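Local coordinates for copper homeostasis protein CutC (PDB 2BDQ), which probably binds copper ions and is thought to take part in copper homeostasis in the cytoplasm, at residues 25-30 / 45-50; 73-78 / 106-111; 91-96 / 114-119. One frame throughout, in Å; residues are numbered along the deposited sequence.

Contact 1 of 3, residues 25-30 / 45-50; sequences VELCDN and EANQYL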
loop_
_atom_site.group_PDB
_atom_site.type_symbol
_atom_site.label_atom_id
_atom_site.label_comp_id
_atom_site.label_asym_id
_atom_site.label_seq_id
_atom_site.Cartn_x
_atom_site.Cartn_y
_atom_site.Cartn_z
ATOM N N VAL A 25 -1.059 -1.892 -17.515
ATOM C CA VAL A 25 -0.487 -2.266 -16.239
ATOM C C VAL A 25 -1.549 -2.130 -15.164
ATOM O O VAL A 25 -2.377 -1.217 -15.208
ATOM C CB VAL A 25 0.765 -1.392 -15.913
ATOM C CG1 VAL A 25 0.586 -0.021 -16.492
ATOM C CG2 VAL A 25 0.982 -1.301 -14.413
ATOM N N GLU A 26 -1.557 -3.077 -14.231
ATOM C CA GLU A 26 -2.497 -3.025 -13.128
ATOM C C GLU A 26 -1.688 -2.383 -12.014
ATOM O O GLU A 26 -0.727 -2.971 -11.520
ATOM C CB GLU A 26 -2.952 -4.420 -12.691
ATOM C CG GLU A 26 -3.991 -4.368 -11.566
ATOM C CD GLU A 26 -4.289 -5.722 -10.946
ATOM O OE1 GLU A 26 -3.353 -6.361 -10.417
ATOM O OE2 GLU A 26 -5.467 -6.147 -10.978
ATOM N N LEU A 27 -2.071 -1.169 -11.635
ATOM C CA LEU A 27 -1.363 -0.433 -10.602
ATOM C C LEU A 27 -1.927 -0.681 -9.199
ATOM O O LEU A 27 -3.103 -0.452 -8.937
ATOM C CB LEU A 27 -1.416 1.074 -10.912
ATOM C CG LEU A 27 -0.324 2.025 -10.401
ATOM C CD1 LEU A 27 -0.874 3.437 -10.261
ATOM C CD2 LEU A 27 0.179 1.553 -9.058
ATOM N N CYS A 28 -1.080 -1.164 -8.302
ATOM C CA CYS A 28 -1.489 -1.382 -6.926
ATOM C C CYS A 28 -0.265 -1.391 -6.027
ATOM O O CYS A 28 0.854 -1.136 -6.480
ATOM C CB CYS A 28 -2.294 -2.685 -6.775
ATOM S SG CYS A 28 -1.765 -4.112 -7.755
ATOM N N ASP A 29 -0.476 -1.632 -4.742
ATOM C CA ASP A 29 0.634 -1.696 -3.813
ATOM C C ASP A 29 0.394 -2.966 -3.011
ATOM O O ASP A 29 -0.562 -3.700 -3.278
ATOM C CB ASP A 29 0.639 -0.454 -2.909
ATOM C CG ASP A 29 1.842 -0.405 -1.982
ATOM O OD1 ASP A 29 2.912 -0.935 -2.339
ATOM O OD2 ASP A 29 1.732 0.181 -0.891
ATOM N N ASN A 30 1.280 -3.252 -2.063
ATOM C CA ASN A 30 1.125 -4.410 -1.200
ATOM C C ASN A 30 0.776 -5.699 -1.958
ATOM O O ASN A 30 -0.256 -6.313 -1.684
ATOM C CB ASN A 30 0.012 -4.109 -0.189
ATOM C CG ASN A 30 0.106 -4.952 1.069
ATOM O OD1 ASN A 30 0.722 -6.014 1.078
ATOM N ND2 ASN A 30 -0.527 -4.481 2.137
ATOM N N GLU A 45 1.498 10.044 -10.476
ATOM C CA GLU A 45 2.746 9.940 -11.217
ATOM C C GLU A 45 2.820 8.736 -12.145
ATOM O O GLU A 45 3.350 8.834 -13.248
ATOM C CB GLU A 45 3.926 9.932 -10.245
ATOM C CG GLU A 45 4.034 11.208 -9.408
ATOM C CD GLU A 45 4.028 12.469 -10.265
ATOM O OE1 GLU A 45 4.782 12.517 -11.264
ATOM O OE2 GLU A 45 3.278 13.416 -9.936
ATOM N N ALA A 46 2.301 7.598 -11.699
ATOM C CA ALA A 46 2.324 6.404 -12.525
ATOM C C ALA A 46 1.493 6.636 -13.788
ATOM O O ALA A 46 1.945 6.334 -14.890
ATOM C CB ALA A 46 1.786 5.211 -11.750
ATOM N N ASN A 47 0.291 7.184 -13.627
ATOM C CA ASN A 47 -0.578 7.447 -14.774
ATOM C C ASN A 47 0.088 8.352 -15.801
ATOM O O ASN A 47 0.027 8.094 -17.001
ATOM C CB ASN A 47 -1.896 8.087 -14.330
ATOM C CG ASN A 47 -2.790 7.122 -13.583
ATOM O OD1 ASN A 47 -3.893 7.478 -13.162
ATOM N ND2 ASN A 47 -2.320 5.893 -13.404
ATOM N N GLN A 48 0.721 9.419 -15.330
ATOM C CA GLN A 48 1.395 10.350 -16.226
ATOM C C GLN A 48 2.608 9.689 -16.868
ATOM O O GLN A 48 2.862 9.874 -18.053
ATOM C CB GLN A 48 1.825 11.601 -15.458
ATOM C CG GLN A 48 2.509 12.664 -16.308
ATOM C CD GLN A 48 2.766 13.941 -15.521
ATOM O OE1 GLN A 48 1.860 14.476 -14.871
ATOM N NE2 GLN A 48 3.999 14.439 -15.578
ATOM N N TYR A 49 3.347 8.915 -16.082
ATOM C CA TYR A 49 4.533 8.228 -16.580
ATOM C C TYR A 49 4.164 7.180 -17.621
ATOM O O TYR A 49 4.763 7.122 -18.690
ATOM C CB TYR A 49 5.277 7.547 -15.433
ATOM C CG TYR A 49 6.553 6.859 -15.855
ATOM C CD1 TYR A 49 7.724 7.583 -16.061
ATOM C CD2 TYR A 49 6.589 5.478 -16.050
ATOM C CE1 TYR A 49 8.908 6.946 -16.448
ATOM C CE2 TYR A 49 7.760 4.834 -16.437
ATOM C CZ TYR A 49 8.918 5.574 -16.632
ATOM O OH TYR A 49 10.085 4.943 -16.998
ATOM N N LEU A 50 3.179 6.347 -17.306
ATOM C CA LEU A 50 2.753 5.305 -18.227
ATOM C C LEU A 50 2.066 5.869 -19.469
ATOM O O LEU A 50 2.335 5.418 -20.580
ATOM C CB LEU A 50 1.832 4.318 -17.513
ATOM C CG LEU A 50 2.508 3.500 -16.408
ATOM C CD1 LEU A 50 1.449 2.791 -15.593
ATOM C CD2 LEU A 50 3.504 2.506 -17.014
#
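Leu27 and Ala46 meet where strand 25-28 runs beneath helix 45-50. The strand and helix axes come within 10.6 Å and are nearly antiparallel, at 160°. The contact is buried and mainly apolar; the amide end of Asn47 lies at its margin. Its close part is the end of Leu27. Leu27 CD1 lies against Ala46 CB at 3.5 Å. Behind it, Leu27 CG is 4.1 Å from Ala46 CB. CG of Leu27 stands anti to the backbone N (chi1 -154°), which carries the branch outward to the helix. The CA atoms of Leu27 and Ala46 are 8.0 Å apart, consistent with the small side chain of Ala46. Leu50, one turn after Ala46, faces Val25, two residues before Leu27. The modelled carbons are too close, so the detail of this pair is doubtful. Leu50 also packs on Ile55 and on Val57 of strand 56-60.

Against this tight apolar layer, the outer side of the helix is open. Gln48, on the side turned from the strand, is exposed. Tyr49 is partly exposed and packs on Leu73 of the second subunit. That subunit meets both segments: Glu45 OE2 forms a salt bridge with Arg76 NH1 of the second subunit, and Asp29 OD1 a hydrogen bond with its Asn30 ND2. Alternate strand residues packing on the inner face of the following helix are characteristic of a beta-alpha-beta crossover, here the unit 24-28, 40-52, 56-60 of a TIM barrel.

Contact 2 of 3, residues 73-78 / 106-111; sequences LELRIM and TEAIEQ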
loop_
_atom_site.group_PDB
_atom_site.type_symbol
_atom_site.label_atom_id
_atom_site.label_comp_id
_atom_site.label_asym_id
_atom_site.label_seq_id
_atom_site.Cartn_x
_atom_site.Cartn_y
_atom_site.Cartn_z
ATOM N N LEU A 73 -17.518 1.261 6.385
ATOM C CA LEU A 73 -16.362 2.147 6.403
ATOM C C LEU A 73 -15.392 1.822 5.257
ATOM O O LEU A 73 -14.842 2.724 4.615
ATOM C CB LEU A 73 -15.671 2.043 7.767
ATOM C CG LEU A 73 -14.793 3.229 8.180
ATOM C CD1 LEU A 73 -14.469 3.172 9.675
ATOM C CD2 LEU A 73 -13.534 3.213 7.349
ATOM N N GLU A 74 -15.195 0.535 4.991
ATOM C CA GLU A 74 -14.316 0.111 3.915
ATOM C C GLU A 74 -14.911 0.485 2.557
ATOM O O GLU A 74 -14.181 0.795 1.618
ATOM C CB GLU A 74 -14.064 -1.396 4.028
ATOM C CG GLU A 74 -13.058 -1.722 5.134
ATOM C CD GLU A 74 -13.143 -3.145 5.648
ATOM O OE1 GLU A 74 -12.269 -3.532 6.453
ATOM O OE2 GLU A 74 -14.081 -3.878 5.265
ATOM N N LEU A 75 -16.236 0.457 2.452
ATOM C CA LEU A 75 -16.889 0.836 1.206
ATOM C C LEU A 75 -16.735 2.351 1.031
ATOM O O LEU A 75 -16.641 2.844 -0.095
ATOM C CB LEU A 75 -18.378 0.458 1.226
ATOM C CG LEU A 75 -18.712 -1.037 1.183
ATOM C CD1 LEU A 75 -20.210 -1.248 1.422
ATOM C CD2 LEU A 75 -18.304 -1.623 -0.171
ATOM N N ARG A 76 -16.703 3.083 2.144
ATOM C CA ARG A 76 -16.536 4.539 2.102
ATOM C C ARG A 76 -15.122 4.848 1.604
ATOM O O ARG A 76 -14.899 5.818 0.891
ATOM C CB ARG A 76 -16.745 5.132 3.502
ATOM C CG ARG A 76 -16.354 6.613 3.669
ATOM C CD ARG A 76 -17.404 7.587 3.134
ATOM N NE ARG A 76 -17.237 7.904 1.716
ATOM C CZ ARG A 76 -16.254 8.656 1.219
ATOM N NH1 ARG A 76 -15.330 9.180 2.023
ATOM N NH2 ARG A 76 -16.195 8.886 -0.089
ATOM N N ILE A 77 -14.171 4.005 1.990
ATOM C CA ILE A 77 -12.786 4.166 1.578
ATOM C C ILE A 77 -12.677 3.950 0.067
ATOM O O ILE A 77 -12.074 4.756 -0.651
ATOM C CB ILE A 77 -11.883 3.150 2.322
ATOM C CG1 ILE A 77 -11.743 3.576 3.786
ATOM C CG2 ILE A 77 -10.529 3.064 1.650
ATOM C CD1 ILE A 77 -11.125 2.529 4.682
HETATM N N MSE A 78 -13.278 2.862 -0.407
HETATM C CA MSE A 78 -13.251 2.528 -1.824
HETATM C C MSE A 78 -13.911 3.598 -2.693
HETATM O O MSE A 78 -13.418 3.899 -3.780
HETATM C CB MSE A 78 -13.919 1.169 -2.057
HETATM C CG MSE A 78 -13.155 0.020 -1.394
HETATM SE SE MSE A 78 -14.080 -1.678 -1.403
HETATM C CE MSE A 78 -13.999 -2.073 -3.279
ATOM N N THR A 106 -24.045 -7.399 -5.390
ATOM C CA THR A 106 -24.575 -6.421 -6.337
ATOM C C THR A 106 -24.944 -5.085 -5.701
ATOM O O THR A 106 -24.646 -4.036 -6.255
ATOM C CB THR A 106 -25.831 -6.969 -7.066
ATOM O OG1 THR A 106 -25.504 -8.188 -7.745
ATOM C CG2 THR A 106 -26.339 -5.958 -8.087
ATOM N N GLU A 107 -25.597 -5.122 -4.547
ATOM C CA GLU A 107 -25.998 -3.889 -3.890
ATOM C C GLU A 107 -24.801 -3.016 -3.522
ATOM O O GLU A 107 -24.839 -1.798 -3.714
ATOM C CB GLU A 107 -26.843 -4.186 -2.645
ATOM C CG GLU A 107 -26.353 -5.374 -1.819
ATOM C CD GLU A 107 -26.955 -6.697 -2.279
ATOM O OE1 GLU A 107 -28.193 -6.849 -2.173
ATOM O OE2 GLU A 107 -26.196 -7.578 -2.741
ATOM N N ALA A 108 -23.738 -3.628 -3.009
ATOM C CA ALA A 108 -22.552 -2.864 -2.627
ATOM C C ALA A 108 -21.902 -2.240 -3.860
ATOM O O ALA A 108 -21.537 -1.062 -3.846
ATOM C CB ALA A 108 -21.549 -3.755 -1.885
ATOM N N ILE A 109 -21.768 -3.019 -4.930
ATOM C CA ILE A 109 -21.165 -2.507 -6.156
ATOM C C ILE A 109 -21.980 -1.356 -6.743
ATOM O O ILE A 109 -21.411 -0.363 -7.208
ATOM C CB ILE A 109 -21.029 -3.611 -7.231
ATOM C CG1 ILE A 109 -20.042 -4.678 -6.761
ATOM C CG2 ILE A 109 -20.544 -3.008 -8.549
ATOM C CD1 ILE A 109 -19.985 -5.872 -7.654
ATOM N N GLU A 110 -23.304 -1.482 -6.737
ATOM C CA GLU A 110 -24.144 -0.418 -7.276
ATOM C C GLU A 110 -23.935 0.876 -6.498
ATOM O O GLU A 110 -24.014 1.958 -7.070
ATOM C CB GLU A 110 -25.629 -0.820 -7.258
ATOM C CG GLU A 110 -25.945 -2.016 -8.143
ATOM C CD GLU A 110 -27.440 -2.262 -8.329
ATOM O OE1 GLU A 110 -28.182 -2.312 -7.322
ATOM O OE2 GLU A 110 -27.869 -2.412 -9.494
ATOM N N GLN A 111 -23.655 0.764 -5.200
ATOM C CA GLN A 111 -23.422 1.945 -4.366
ATOM C C GLN A 111 -22.202 2.725 -4.864
ATOM O O GLN A 111 -22.125 3.947 -4.706
ATOM C CB GLN A 111 -23.185 1.548 -2.899
ATOM C CG GLN A 111 -24.437 1.255 -2.071
ATOM C CD GLN A 111 -24.107 0.920 -0.612
ATOM O OE1 GLN A 111 -23.770 -0.221 -0.280
ATOM N NE2 GLN A 111 -24.183 1.923 0.258
#
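Leu75 and Ala108 mark the nearest backbone approach of two helical segments, with their CA atoms 7.8 Å apart, near the starts of helices 72-87 and 106-116. Each segment is held by its own backbone bonds. Met78 N bonds Glu74 O at 3.0 Å, and Glu110 N bonds Thr106 O at 2.9 Å.

The contact is small, with 93 Å² buried in all, and it hangs on one leucine. Leu75 extends from its helix and turns its forked end to Ala108. Its CD2 is 4.2 Å from Ala108 CB, and its CD1 is 4.4 Å from the same CB. The alanine methyl therefore faces both branches almost equally. CG of Leu75 lies anti to its carbonyl carbon (chi1 -69°), and this directs the two methyls at helix 106-116.

Gln111 adds the second touch, one turn further along its helix. Its chain leaves CG extended and crosses Leu75 at about a right angle. The amide oxygen OE1 is what approaches Leu75 CD1, at 4.1 Å, a loose van der Waals contact. Gln111 is exposed, so this end of the contact borders solvent, while Ala108 is buried.

Asp105 OD1 accepts a hydrogen bond from Ala108 N in the first turn of helix 106-116. Arg76 forms salt bridges with Glu79 and Glu80 and with Glu45 of the second subunit. Met78, modelled as selenomethionine, packs on the loop residues Ile61, Pro63 and Tyr70. Packing between the helices that follow neighbouring strands 56-60 and 92-95 is characteristic of the outer helical layer of a TIM barrel; here it is slight.

Contact 3 of 3, residues 91-96 / 114-119; sequences DALVLG and PATQGL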
loop_
_atom_site.group_PDB
_atom_site.type_symbol
_atom_site.label_atom_id
_atom_site.label_comp_id
_atom_site.label_asym_id
_atom_site.label_seq_id
_atom_site.Cartn_x
_atom_site.Cartn_y
_atom_site.Cartn_z
ATOM N N ASP A 91 -7.307 4.807 -16.411
ATOM C CA ASP A 91 -8.020 4.214 -17.535
ATOM C C ASP A 91 -9.021 3.143 -17.137
ATOM O O ASP A 91 -9.994 2.903 -17.855
ATOM C CB ASP A 91 -7.014 3.633 -18.518
ATOM C CG ASP A 91 -6.115 4.695 -19.104
ATOM O OD1 ASP A 91 -6.618 5.520 -19.900
ATOM O OD2 ASP A 91 -4.915 4.721 -18.751
ATOM N N ALA A 92 -8.791 2.506 -15.993
ATOM C CA ALA A 92 -9.694 1.466 -15.529
ATOM C C ALA A 92 -9.612 1.287 -14.020
ATOM O O ALA A 92 -8.623 1.659 -13.394
ATOM C CB ALA A 92 -9.371 0.151 -16.233
ATOM N N LEU A 93 -10.662 0.710 -13.444
ATOM C CA LEU A 93 -10.717 0.460 -12.015
ATOM C C LEU A 93 -10.880 -1.042 -11.794
ATOM O O LEU A 93 -11.679 -1.690 -12.472
ATOM C CB LEU A 93 -11.889 1.230 -11.403
ATOM C CG LEU A 93 -11.949 2.721 -11.766
ATOM C CD1 LEU A 93 -13.221 3.332 -11.184
ATOM C CD2 LEU A 93 -10.714 3.448 -11.243
ATOM N N VAL A 94 -10.116 -1.588 -10.849
ATOM C CA VAL A 94 -10.147 -3.014 -10.539
ATOM C C VAL A 94 -10.679 -3.209 -9.120
ATOM O O VAL A 94 -10.070 -2.746 -8.152
ATOM C CB VAL A 94 -8.727 -3.616 -10.625
ATOM C CG1 VAL A 94 -8.790 -5.127 -10.552
ATOM C CG2 VAL A 94 -8.043 -3.153 -11.904
ATOM N N LEU A 95 -11.817 -3.886 -8.991
ATOM C CA LEU A 95 -12.399 -4.112 -7.673
ATOM C C LEU A 95 -13.134 -5.447 -7.611
ATOM O O LEU A 95 -13.291 -6.133 -8.622
ATOM C CB LEU A 95 -13.369 -2.981 -7.323
ATOM C CG LEU A 95 -14.679 -2.884 -8.113
ATOM C CD1 LEU A 95 -15.668 -2.011 -7.359
ATOM C CD2 LEU A 95 -14.415 -2.317 -9.488
ATOM N N GLY A 96 -13.589 -5.813 -6.419
ATOM C CA GLY A 96 -14.311 -7.063 -6.271
ATOM C C GLY A 96 -14.939 -7.134 -4.903
ATOM O O GLY A 96 -14.242 -7.072 -3.890
ATOM N N PRO A 114 -21.919 5.083 -9.301
ATOM C CA PRO A 114 -21.953 6.515 -9.625
ATOM C C PRO A 114 -20.582 7.185 -9.538
ATOM O O PRO A 114 -20.216 7.978 -10.401
ATOM C CB PRO A 114 -22.950 7.078 -8.609
ATOM C CG PRO A 114 -23.877 5.897 -8.356
ATOM C CD PRO A 114 -22.896 4.752 -8.249
ATOM N N ALA A 115 -19.818 6.863 -8.501
ATOM C CA ALA A 115 -18.489 7.451 -8.337
ATOM C C ALA A 115 -17.560 7.058 -9.486
ATOM O O ALA A 115 -16.666 7.821 -9.854
ATOM C CB ALA A 115 -17.876 7.020 -7.011
ATOM N N THR A 116 -17.777 5.873 -10.054
ATOM C CA THR A 116 -16.943 5.386 -11.157
ATOM C C THR A 116 -17.010 6.285 -12.380
ATOM O O THR A 116 -16.108 6.277 -13.223
ATOM C CB THR A 116 -17.348 3.969 -11.592
ATOM O OG1 THR A 116 -17.149 3.055 -10.503
ATOM C CG2 THR A 116 -16.497 3.528 -12.761
ATOM N N GLN A 117 -18.101 7.033 -12.485
ATOM C CA GLN A 117 -18.299 7.963 -13.582
ATOM C C GLN A 117 -18.042 7.376 -14.966
ATOM O O GLN A 117 -17.404 8.006 -15.814
ATOM C CB GLN A 117 -17.417 9.190 -13.363
ATOM C CG GLN A 117 -17.693 9.887 -12.040
ATOM C CD GLN A 117 -16.640 10.934 -11.702
ATOM O OE1 GLN A 117 -16.533 11.966 -12.368
ATOM N NE2 GLN A 117 -15.852 10.663 -10.665
ATOM N N GLY A 118 -18.539 6.160 -15.185
ATOM C CA GLY A 118 -18.390 5.513 -16.475
ATOM C C GLY A 118 -17.055 4.893 -16.836
ATOM O O GLY A 118 -16.948 4.271 -17.893
ATOM N N LEU A 119 -16.029 5.034 -16.000
ATOM C CA LEU A 119 -14.755 4.432 -16.371
ATOM C C LEU A 119 -14.902 2.918 -16.496
ATOM O O LEU A 119 -15.782 2.318 -15.873
ATOM C CB LEU A 119 -13.660 4.760 -15.348
ATOM C CG LEU A 119 -13.266 6.221 -15.097
ATOM C CD1 LEU A 119 -11.926 6.217 -14.379
ATOM C CD2 LEU A 119 -13.154 7.012 -16.393
#
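Leu93, midway along strand 92-95, faces Thr116 and Leu119, in the turn that follows helix 106-116 and brings the chain back toward the sheet. The turn is type I', from Thr116 to Leu119, with Leu119 N bonded to Thr116 O at 3.0 Å. Gln117 and Gly118 both take positive phi, a setting that favours glycine at the second of them.

Leu93 sets one methyl at each end of the turn. CD1 of Leu93 lies 3.6 Å from Thr116 CG2; the two side chains lie alongside, pointing oppositely. CD2 is 4.4 Å from Leu119 CD1, a looser touch. CG2 of Thr116, anti to its backbone N, is the branch offered to Leu93. OG1 of Thr116 makes a weak hydrogen bond to Leu112 O. Gln117 folds back within its own segment: NE2 bonds Ala115 O at 3.1 Å, with an N-H...O angle of 155°.

Ile82 and Ala85 of helix 72-87 also pack on Leu93. The backbone of Leu93 bonds Pro120, just before strand 121-123, and Val122 within it. A strand residue packed against the end region of the following helix fits a beta-alpha-beta crossover, here 92-95, 106-116, 121-123 of the TIM barrel.

The three contacts belong to one eight-stranded parallel barrel and its outer helices. Contact 1 closes along the chain before the others open; the segments of contacts 2 and 3 alternate. The centres of contacts 1 and 3 are about 15 Å apart, and they touch where Glu26 packs on Val94. Contact 2 shares helix 106-116 with contact 3, their centres about 12 Å apart, and Met78 packs on Leu95 between them. Contacts 1 and 2 do not touch, with centres about 23 Å apart. Contacts 1 and 3 join strands to the helical layer, contact 2 joins two of its helices, and segments of contacts 1 and 2 also meet the second subunit.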